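Thymidylate synthase 1 (Bacillus subtilis, PDB 1BKP) catalyses the reductive methylation of dUMP to dTMP, using 5,10-methylenetetrahydrofolate as both methyl donor and reductant. Local coordinates at residues Thr59-Trp64 with Tyr266-Lys271; Tyr128-Leu133 with Ala203-Tyr208; Tyr223-Asp228 with Leu273-Val278. All coordinates share one frame; numbering follows the deposited sequence.

Contact 1. Residues Thr59-Trp64 with Tyr266-Lys271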
loop_
_atom_site.group_PDB
_atom_site.type_symbol
_atom_site.label_atom_id
_atom_site.label_comp_id
_atom_site.label_asym_id
_atom_site.label_seq_id
_atom_site.Cartn_x
_atom_site.Cartn_y
_atom_site.Cartn_z
ATOM N N THR A 59 -23.356 -10.920 10.746
ATOM C CA THR A 59 -23.562 -12.355 10.617
ATOM C C THR A 59 -22.856 -13.157 11.725
ATOM O O THR A 59 -23.007 -14.359 11.812
ATOM C CB THR A 59 -23.211 -12.924 9.224
ATOM O OG1 THR A 59 -21.868 -12.609 9.010
ATOM C CG2 THR A 59 -24.125 -12.296 8.071
ATOM N N LYS A 60 -21.991 -12.487 12.477
ATOM C CA LYS A 60 -21.356 -13.072 13.667
ATOM C C LYS A 60 -20.923 -11.881 14.512
ATOM O O LYS A 60 -20.883 -10.759 14.020
ATOM C CB LYS A 60 -20.132 -13.937 13.321
ATOM C CG LYS A 60 -18.880 -13.166 12.960
ATOM C CD LYS A 60 -17.647 -14.002 12.965
ATOM C CE LYS A 60 -16.369 -13.115 12.597
ATOM N NZ LYS A 60 -15.065 -13.913 12.430
ATOM N N LYS A 61 -20.694 -12.073 15.813
ATOM C CA LYS A 61 -20.313 -10.946 16.624
ATOM C C LYS A 61 -18.821 -10.651 16.482
ATOM O O LYS A 61 -18.004 -11.548 16.513
ATOM C CB LYS A 61 -20.549 -11.256 18.093
ATOM C CG LYS A 61 -20.129 -10.156 18.996
ATOM C CD LYS A 61 -20.270 -10.678 20.453
ATOM C CE LYS A 61 -20.006 -9.572 21.469
ATOM N NZ LYS A 61 -21.055 -8.529 21.477
ATOM N N VAL A 62 -18.462 -9.411 16.281
ATOM C CA VAL A 62 -17.027 -9.091 16.186
ATOM C C VAL A 62 -16.612 -8.679 17.594
ATOM O O VAL A 62 -17.367 -7.955 18.277
ATOM C CB VAL A 62 -16.809 -7.912 15.205
ATOM C CG1 VAL A 62 -15.362 -7.371 15.303
ATOM C CG2 VAL A 62 -17.075 -8.424 13.721
ATOM N N ALA A 63 -15.352 -8.909 17.927
ATOM C CA ALA A 63 -14.900 -8.602 19.305
ATOM C C ALA A 63 -14.548 -7.122 19.338
ATOM O O ALA A 63 -13.406 -6.790 19.430
ATOM C CB ALA A 63 -13.678 -9.427 19.575
ATOM N N TRP A 64 -15.551 -6.256 19.285
ATOM C CA TRP A 64 -15.320 -4.848 19.193
ATOM C C TRP A 64 -14.522 -4.188 20.282
ATOM O O TRP A 64 -13.764 -3.325 19.997
ATOM C CB TRP A 64 -16.648 -4.150 18.954
ATOM C CG TRP A 64 -17.545 -4.105 20.184
ATOM C CD1 TRP A 64 -18.476 -5.067 20.587
ATOM C CD2 TRP A 64 -17.632 -3.027 21.111
ATOM N NE1 TRP A 64 -19.137 -4.613 21.724
ATOM C CE2 TRP A 64 -18.643 -3.366 22.055
ATOM C CE3 TRP A 64 -16.949 -1.785 21.254
ATOM C CZ2 TRP A 64 -18.972 -2.512 23.099
ATOM C CZ3 TRP A 64 -17.286 -0.934 22.288
ATOM C CH2 TRP A 64 -18.296 -1.308 23.202
ATOM N N TYR A 266 -26.302 -3.341 18.868
ATOM C CA TYR A 266 -25.570 -4.301 18.004
ATOM C C TYR A 266 -26.236 -5.680 17.952
ATOM O O TYR A 266 -26.069 -6.434 18.875
ATOM C CB TYR A 266 -24.151 -4.431 18.511
ATOM C CG TYR A 266 -23.230 -5.275 17.638
ATOM C CD1 TYR A 266 -23.527 -5.575 16.283
ATOM C CD2 TYR A 266 -22.038 -5.785 18.181
ATOM C CE1 TYR A 266 -22.663 -6.357 15.469
ATOM C CE2 TYR A 266 -21.158 -6.576 17.395
ATOM C CZ TYR A 266 -21.509 -6.856 16.023
ATOM O OH TYR A 266 -20.687 -7.668 15.282
ATOM N N LYS A 267 -27.033 -5.985 16.924
ATOM C CA LYS A 267 -27.650 -7.312 16.803
ATOM C C LYS A 267 -26.751 -8.113 15.840
ATOM O O LYS A 267 -26.256 -7.543 14.857
ATOM C CB LYS A 267 -29.035 -7.231 16.155
ATOM C CG LYS A 267 -30.098 -6.606 16.974
ATOM C CD LYS A 267 -31.371 -6.596 16.119
ATOM C CE LYS A 267 -32.560 -6.066 16.900
ATOM N NZ LYS A 267 -33.845 -6.182 16.129
ATOM N N HIS A 268 -26.563 -9.398 16.083
ATOM C CA HIS A 268 -25.682 -10.200 15.208
ATOM C C HIS A 268 -26.085 -11.682 15.334
ATOM O O HIS A 268 -26.863 -12.000 16.249
ATOM C CB HIS A 268 -24.281 -10.040 15.719
ATOM C CG HIS A 268 -24.171 -10.333 17.184
ATOM N ND1 HIS A 268 -24.080 -11.632 17.675
ATOM C CD2 HIS A 268 -24.127 -9.524 18.265
ATOM C CE1 HIS A 268 -23.994 -11.608 18.988
ATOM N NE2 HIS A 268 -24.030 -10.345 19.375
ATOM N N GLY A 269 -25.614 -12.536 14.413
ATOM C CA GLY A 269 -25.952 -13.980 14.474
ATOM C C GLY A 269 -25.153 -14.691 15.579
ATOM O O GLY A 269 -24.335 -14.103 16.326
ATOM N N ASP A 270 -25.554 -15.913 15.815
ATOM C CA ASP A 270 -24.953 -16.776 16.851
ATOM C C ASP A 270 -23.487 -17.167 16.647
ATOM O O ASP A 270 -22.968 -17.233 15.495
ATOM C CB ASP A 270 -25.844 -18.005 17.013
ATOM C CG ASP A 270 -27.250 -17.658 17.604
ATOM O OD1 ASP A 270 -27.416 -16.589 18.239
ATOM O OD2 ASP A 270 -28.179 -18.467 17.464
ATOM N N LYS A 271 -22.857 -17.616 17.732
ATOM C CA LYS A 271 -21.458 -17.926 17.707
ATOM C C LYS A 271 -21.119 -19.093 16.876
ATOM O O LYS A 271 -21.841 -20.124 16.898
ATOM C CB LYS A 271 -21.001 -18.197 19.145
ATOM C CG LYS A 271 -19.544 -18.543 19.264
ATOM C CD LYS A 271 -18.928 -17.390 19.947
ATOM C CE LYS A 271 -17.515 -17.668 20.324
ATOM N NZ LYS A 271 -16.860 -16.326 20.388
HETATM O O HOH W 1 -20.370 -15.116 16.447
#
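The amide N of Val-62 gives a hydrogen bond of 3.0 Å to Tyr-266 OH, meeting the ring at its edge with an N-H...O angle of 156°. The same phenol oxygen is bonded to the carbonyl O of Leu-57, so tyrosine suits this place: a stiff ring carries one hydroxyl to two backbone groups of an irregular loop. Beside it, Lys-61 spreads the aliphatic part of its chain over the imidazole of His-268. Its CB stands 3.6 Å from the ring centroid, almost on the ring normal, in a CH-pi contact, and CG and CD continue past NE2. Two things fix that ring. His-268 CG lies between the backbone N and carbonyl carbon (chi1 52°), and His-268 ND1 donates a nearly straight 2.8 Å bond to Gly-269 O, in the ring plane. His-268 CD2 in turn sits 4.1 Å above the plane of the Tyr-266 ring, over its centre. With an alanine in place of His-268, Lys-61 would probably lose the flat surface beneath its CB, and Gly-269 O its side-chain donor. Gly-269 has no CB to run into Thr-59 O, which permits a close backbone approach. Further out, Arg-236 bonds to both Thr-59 O and Asp-270 O, and Thr-59 OG1 to Gln-233 of helix 227-235. Val-62 and Trp-64 rest on Pro-189 and Phe-193 of helix 188-206, while Ala-63 occupies the N-cap position of helix 64-75.

Contact 2. Residues Tyr128-Leu133 with Ala203-Tyr208; sequences YLLHQL and AQVTGY
Leu-133 and Thr-206 bring the two backbones nearest each other, their CA atoms 7.1 Å apart, where helix 125-135 passes the C-terminal part of helix 188-206 and the turn after it. Gly-207 leaves the helix with a positive phi of 80°, a conformation easy for glycine, and Tyr-208 N reaches back to Ala-203 O. The turn thereby delivers Tyr-208 to the other helix. Its OH donates a short 2.6 Å bond to Leu-133 O, tilted 24° from the carbonyl plane. This carbonyl lies close to the end of helix 125-135, where the usual backbone donors run out, and a tyrosine is long enough to supply one. Thr-206 O lies above one face of the phenol ring, toward its rim. Thr-206 is two-sided: OG1 is bonded to Ile-202 O of its own helix, while CG2, anti to the carbonyl carbon, meets Leu-130 CD2 at 4.0 Å, the two side chains crossing at about a right angle. Val-205 CG2 adds a looser touch, 4.3 Å from Leu-130 CD2. Beneath, Leu-133 packs on Trp-166, Val-168 and Leu-173, so the pair is a helix-helix seam lying on strands 161-169 and 172-183 of the mixed sheet around which the thymidylate synthase fold is built.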
loop_
_atom_site.group_PDB
_atom_site.type_symbol
_atom_site.label_atom_id
_atom_site.label_comp_id
_atom_site.label_asym_id
_atom_site.label_seq_id
_atom_site.Cartn_x
_atom_site.Cartn_y
_atom_site.Cartn_z
ATOM N N TYR A 128 3.433 13.652 14.484
ATOM C CA TYR A 128 3.769 14.340 13.285
ATOM C C TYR A 128 2.496 14.343 12.385
ATOM O O TYR A 128 2.057 15.375 11.842
ATOM C CB TYR A 128 4.904 13.612 12.548
ATOM C CG TYR A 128 5.324 14.394 11.326
ATOM C CD1 TYR A 128 6.195 15.490 11.444
ATOM C CD2 TYR A 128 4.820 14.078 10.069
ATOM C CE1 TYR A 128 6.562 16.224 10.349
ATOM C CE2 TYR A 128 5.185 14.802 8.966
ATOM C CZ TYR A 128 6.064 15.849 9.116
ATOM O OH TYR A 128 6.537 16.391 7.953
ATOM N N LEU A 129 1.835 13.182 12.292
ATOM C CA LEU A 129 0.607 13.100 11.485
ATOM C C LEU A 129 -0.466 14.050 12.026
ATOM O O LEU A 129 -1.101 14.796 11.240
ATOM C CB LEU A 129 0.026 11.640 11.588
ATOM C CG LEU A 129 -1.407 11.445 10.924
ATOM C CD1 LEU A 129 -1.308 11.660 9.394
ATOM C CD2 LEU A 129 -2.075 10.061 11.261
ATOM N N LEU A 130 -0.675 14.077 13.349
ATOM C CA LEU A 130 -1.759 14.936 13.911
ATOM C C LEU A 130 -1.532 16.426 13.555
ATOM O O LEU A 130 -2.449 17.122 13.029
ATOM C CB LEU A 130 -1.822 14.758 15.425
ATOM C CG LEU A 130 -2.522 13.446 15.846
ATOM C CD1 LEU A 130 -2.404 13.358 17.302
ATOM C CD2 LEU A 130 -4.037 13.292 15.433
ATOM N N HIS A 131 -0.257 16.828 13.655
ATOM C CA HIS A 131 0.140 18.190 13.355
ATOM C C HIS A 131 -0.106 18.496 11.874
ATOM O O HIS A 131 -0.662 19.520 11.517
ATOM C CB HIS A 131 1.590 18.417 13.719
ATOM C CG HIS A 131 2.102 19.801 13.322
ATOM N ND1 HIS A 131 2.490 20.103 12.033
ATOM C CD2 HIS A 131 2.190 20.951 14.018
ATOM C CE1 HIS A 131 2.771 21.394 11.954
ATOM N NE2 HIS A 131 2.604 21.931 13.142
ATOM N N GLN A 132 0.336 17.587 10.999
ATOM C CA GLN A 132 0.219 17.771 9.539
ATOM C C GLN A 132 -1.210 17.765 8.983
ATOM O O GLN A 132 -1.541 18.554 8.073
ATOM C CB GLN A 132 1.068 16.715 8.813
ATOM C CG GLN A 132 2.613 16.958 9.007
ATOM C CD GLN A 132 3.067 18.346 8.415
ATOM O OE1 GLN A 132 3.223 19.312 9.129
ATOM N NE2 GLN A 132 3.216 18.409 7.114
ATOM N N LEU A 133 -2.076 16.935 9.569
ATOM C CA LEU A 133 -3.464 16.937 9.130
ATOM C C LEU A 133 -4.103 18.329 9.420
ATOM O O LEU A 133 -4.934 18.823 8.648
ATOM C CB LEU A 133 -4.250 15.858 9.898
ATOM C CG LEU A 133 -3.941 14.405 9.466
ATOM C CD1 LEU A 133 -4.688 13.405 10.370
ATOM C CD2 LEU A 133 -4.372 14.260 7.936
ATOM N N ALA A 203 -10.443 12.136 13.275
ATOM C CA ALA A 203 -11.240 13.192 12.676
ATOM C C ALA A 203 -11.833 14.114 13.802
ATOM O O ALA A 203 -11.876 15.368 13.646
ATOM C CB ALA A 203 -12.381 12.547 11.885
ATOM N N GLN A 204 -12.204 13.485 14.958
ATOM C CA GLN A 204 -12.819 14.230 16.024
ATOM C C GLN A 204 -11.832 15.226 16.603
ATOM O O GLN A 204 -12.200 16.361 16.792
ATOM C CB GLN A 204 -13.373 13.291 17.112
ATOM C CG GLN A 204 -13.833 14.083 18.399
ATOM C CD GLN A 204 -14.675 13.216 19.314
ATOM O OE1 GLN A 204 -15.600 12.573 18.849
ATOM N NE2 GLN A 204 -14.354 13.194 20.641
ATOM N N VAL A 205 -10.574 14.831 16.783
ATOM C CA VAL A 205 -9.595 15.696 17.387
ATOM C C VAL A 205 -8.852 16.703 16.463
ATOM O O VAL A 205 -8.093 17.562 16.947
ATOM C CB VAL A 205 -8.632 14.913 18.214
ATOM C CG1 VAL A 205 -9.390 14.194 19.302
ATOM C CG2 VAL A 205 -7.787 13.939 17.362
ATOM N N THR A 206 -9.035 16.560 15.142
ATOM C CA THR A 206 -8.404 17.439 14.197
ATOM C C THR A 206 -9.477 18.347 13.591
ATOM O O THR A 206 -9.189 19.209 12.770
ATOM C CB THR A 206 -7.677 16.689 13.135
ATOM O OG1 THR A 206 -8.575 15.774 12.442
ATOM C CG2 THR A 206 -6.477 15.979 13.751
ATOM N N GLY A 207 -10.706 18.089 13.938
ATOM C CA GLY A 207 -11.792 18.903 13.470
ATOM C C GLY A 207 -12.331 18.681 12.087
ATOM O O GLY A 207 -12.782 19.657 11.436
ATOM N N TYR A 208 -12.237 17.467 11.554
ATOM C CA TYR A 208 -12.787 17.259 10.222
ATOM C C TYR A 208 -13.943 16.361 10.290
ATOM O O TYR A 208 -14.207 15.727 11.331
ATOM C CB TYR A 208 -11.736 16.584 9.277
ATOM C CG TYR A 208 -10.547 17.427 9.007
ATOM C CD1 TYR A 208 -10.673 18.609 8.239
ATOM C CD2 TYR A 208 -9.279 17.095 9.542
ATOM C CE1 TYR A 208 -9.562 19.443 8.004
ATOM C CE2 TYR A 208 -8.190 17.900 9.341
ATOM C CZ TYR A 208 -8.333 19.077 8.559
ATOM O OH TYR A 208 -7.238 19.891 8.297
#

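Contact 3. Residues Tyr223-Asp228 with Leu273-Val278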
loop_
_atom_site.group_PDB
_atom_site.type_symbol
_atom_site.label_atom_id
_atom_site.label_comp_id
_atom_site.label_asym_id
_atom_site.label_seq_id
_atom_site.Cartn_x
_atom_site.Cartn_y
_atom_site.Cartn_z
ATOM N N TYR A 223 -8.479 -20.476 5.619
ATOM C CA TYR A 223 -8.084 -21.878 5.899
ATOM C C TYR A 223 -9.202 -22.781 5.485
ATOM O O TYR A 223 -10.368 -22.450 5.737
ATOM C CB TYR A 223 -7.721 -22.098 7.340
ATOM C CG TYR A 223 -6.426 -21.417 7.711
ATOM C CD1 TYR A 223 -6.391 -20.081 8.044
ATOM C CD2 TYR A 223 -5.204 -22.119 7.635
ATOM C CE1 TYR A 223 -5.172 -19.420 8.270
ATOM C CE2 TYR A 223 -3.970 -21.503 7.874
ATOM C CZ TYR A 223 -3.972 -20.146 8.178
ATOM O OH TYR A 223 -2.760 -19.519 8.289
ATOM N N THR A 224 -8.879 -23.908 4.826
ATOM C CA THR A 224 -9.949 -24.780 4.293
ATOM C C THR A 224 -10.974 -25.237 5.305
ATOM O O THR A 224 -12.115 -25.285 4.975
ATOM C CB THR A 224 -9.355 -26.086 3.574
ATOM O OG1 THR A 224 -8.469 -26.742 4.510
ATOM C CG2 THR A 224 -8.572 -25.641 2.291
ATOM N N ARG A 225 -10.577 -25.551 6.524
ATOM C CA ARG A 225 -11.612 -25.976 7.514
ATOM C C ARG A 225 -12.493 -24.869 7.984
ATOM O O ARG A 225 -13.394 -25.099 8.821
ATOM C CB ARG A 225 -10.977 -26.637 8.729
ATOM C CG ARG A 225 -10.313 -27.938 8.384
ATOM C CD ARG A 225 -9.643 -28.551 9.650
ATOM N NE ARG A 225 -9.016 -29.826 9.346
ATOM C CZ ARG A 225 -8.402 -30.610 10.242
ATOM N NH1 ARG A 225 -8.316 -30.279 11.531
ATOM N NH2 ARG A 225 -7.852 -31.740 9.820
ATOM N N HIS A 226 -12.200 -23.625 7.573
ATOM C CA HIS A 226 -13.101 -22.552 8.006
ATOM C C HIS A 226 -14.225 -22.364 7.025
ATOM O O HIS A 226 -15.168 -21.678 7.315
ATOM C CB HIS A 226 -12.337 -21.236 8.217
ATOM C CG HIS A 226 -11.427 -21.289 9.385
ATOM N ND1 HIS A 226 -10.370 -20.440 9.549
ATOM C CD2 HIS A 226 -11.362 -22.179 10.413
ATOM C CE1 HIS A 226 -9.669 -20.787 10.631
ATOM N NE2 HIS A 226 -10.256 -21.839 11.179
ATOM N N ILE A 227 -14.107 -23.015 5.856
ATOM C CA ILE A 227 -15.074 -22.852 4.783
ATOM C C ILE A 227 -16.557 -23.155 5.137
ATOM O O ILE A 227 -17.461 -22.376 4.795
ATOM C CB ILE A 227 -14.574 -23.593 3.542
ATOM C CG1 ILE A 227 -13.386 -22.819 2.937
ATOM C CG2 ILE A 227 -15.750 -23.707 2.483
ATOM C CD1 ILE A 227 -12.700 -23.621 1.959
ATOM N N ASP A 228 -16.810 -24.312 5.771
ATOM C CA ASP A 228 -18.185 -24.596 6.127
ATOM C C ASP A 228 -18.859 -23.520 6.938
ATOM O O ASP A 228 -20.004 -23.178 6.643
ATOM C CB ASP A 228 -18.394 -25.958 6.821
ATOM C CG ASP A 228 -19.895 -26.133 7.285
ATOM O OD1 ASP A 228 -20.825 -26.107 6.411
ATOM O OD2 ASP A 228 -20.159 -26.212 8.527
ATOM N N LEU A 273 -17.725 -21.588 15.958
ATOM C CA LEU A 273 -16.409 -21.904 16.500
ATOM C C LEU A 273 -15.498 -22.250 15.289
ATOM O O LEU A 273 -15.840 -23.068 14.489
ATOM C CB LEU A 273 -16.485 -23.183 17.391
ATOM C CG LEU A 273 -16.972 -23.021 18.876
ATOM C CD1 LEU A 273 -17.939 -22.009 19.004
ATOM C CD2 LEU A 273 -17.517 -24.324 19.466
ATOM N N PHE A 274 -14.386 -21.568 15.161
ATOM C CA PHE A 274 -13.438 -21.840 14.081
ATOM C C PHE A 274 -12.217 -22.559 14.661
ATOM O O PHE A 274 -11.592 -22.116 15.623
ATOM C CB PHE A 274 -12.986 -20.487 13.520
ATOM C CG PHE A 274 -14.060 -19.744 12.815
ATOM C CD1 PHE A 274 -14.291 -19.972 11.433
ATOM C CD2 PHE A 274 -14.842 -18.815 13.479
ATOM C CE1 PHE A 274 -15.247 -19.325 10.713
ATOM C CE2 PHE A 274 -15.844 -18.132 12.740
ATOM C CZ PHE A 274 -16.034 -18.391 11.362
ATOM N N GLU A 275 -11.894 -23.678 14.057
ATOM C CA GLU A 275 -10.740 -24.502 14.390
ATOM C C GLU A 275 -9.483 -23.641 14.405
ATOM O O GLU A 275 -9.284 -22.807 13.529
ATOM C CB GLU A 275 -10.581 -25.559 13.284
ATOM C CG GLU A 275 -11.861 -26.442 12.854
ATOM C CD GLU A 275 -13.184 -25.717 12.329
ATOM O OE1 GLU A 275 -13.222 -24.596 11.745
ATOM O OE2 GLU A 275 -14.250 -26.346 12.512
ATOM N N VAL A 276 -8.637 -23.856 15.399
ATOM C CA VAL A 276 -7.360 -23.147 15.558
ATOM C C VAL A 276 -6.237 -23.714 14.657
ATOM O O VAL A 276 -6.014 -24.937 14.644
ATOM C CB VAL A 276 -6.812 -23.301 16.998
ATOM C CG1 VAL A 276 -6.956 -22.039 17.750
ATOM C CG2 VAL A 276 -7.570 -24.371 17.721
ATOM N N ALA A 277 -5.517 -22.830 13.955
ATOM C CA ALA A 277 -4.392 -23.228 13.101
ATOM C C ALA A 277 -3.146 -22.575 13.695
ATOM O O ALA A 277 -3.020 -21.334 13.696
ATOM C CB ALA A 277 -4.610 -22.784 11.628
ATOM N N VAL A 278 -2.244 -23.426 14.184
ATOM C CA VAL A 278 -0.997 -23.032 14.849
ATOM C C VAL A 278 0.244 -22.869 13.911
ATOM O O VAL A 278 0.962 -23.845 13.676
ATOM C CB VAL A 278 -0.701 -24.076 16.009
ATOM C CG1 VAL A 278 0.556 -23.727 16.763
ATOM C CG2 VAL A 278 -1.843 -24.134 16.996
ATOM O OXT VAL A 278 0.527 -21.762 13.424
#
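The imidazole of His-226 meets Phe-274 over a face and Glu-275 at an edge. The phenyl ring turns its own edge to the imidazole face in a T-shaped stack, planes 86° apart and centroids 5.3 Å apart, with CD1 of Phe-274 3.8 Å from CG of His-226. At the imidazole edge, NE2 of His-226 donates a 2.7 Å bond to Glu-275 O. That bond is nearly straight (168°) and falls on a lone pair in the carbonyl plane. Histidine fits because one flat ring serves both as an aromatic surface and as a directed N-H donor. On the Tyr-223 ring, Ala-277 CB sits 4.0 Å above one face, toward the rim. The small methyl gives a light CH-pi contact. Glu-275 bends at chi2 (58°), which swings its carboxylate back alongside the imidazole; OE1 comes 3.3 Å from His-226 CD2, yet also 3.0 Å from Arg-225 O, where two acceptors face each other. The guanidinium of Arg-225 goes elsewhere, to Asp-33 in a salt bridge and to Trp-30 in a cation-pi contact. Tyr-223 is predicted to bind dUMP in a site shared between the two subunits, and packs on Arg-140 of the second subunit; Ala-277 is predicted to bind the folate. NE2 must carry a proton to make its bond, and the nearby carboxylate would probably favour a positive imidazole. One strong bond plus weak ring contacts thus ties the C-terminal tail, which in this family closes over bound substrates, to the segment holding Tyr-223.

How the contacts relate
Contacts 1 and 3 are neighbours: residues 266-271 run almost directly into 273-278, the centres of the two contacts are about 18 Å apart, and their segments alternate along the chain. Together they fasten the C-terminal part of the chain beside the active site. In contact 3 the Tyr-223 side chain is about 4 Å from that of Asp-183, a predicted folate-binding residue, and about 10 Å from that of the catalytic Cys-160; in contact 1 the Lys-60 side chain is about 8 Å from that of Asp-183. Contact 2 lies remote, its centre about 32 Å from contact 1 and 40 Å from contact 3, and on the opposite side of the chain's centre from contact 3. Helix 188-206 links contacts 1 and 2, meeting one near each end.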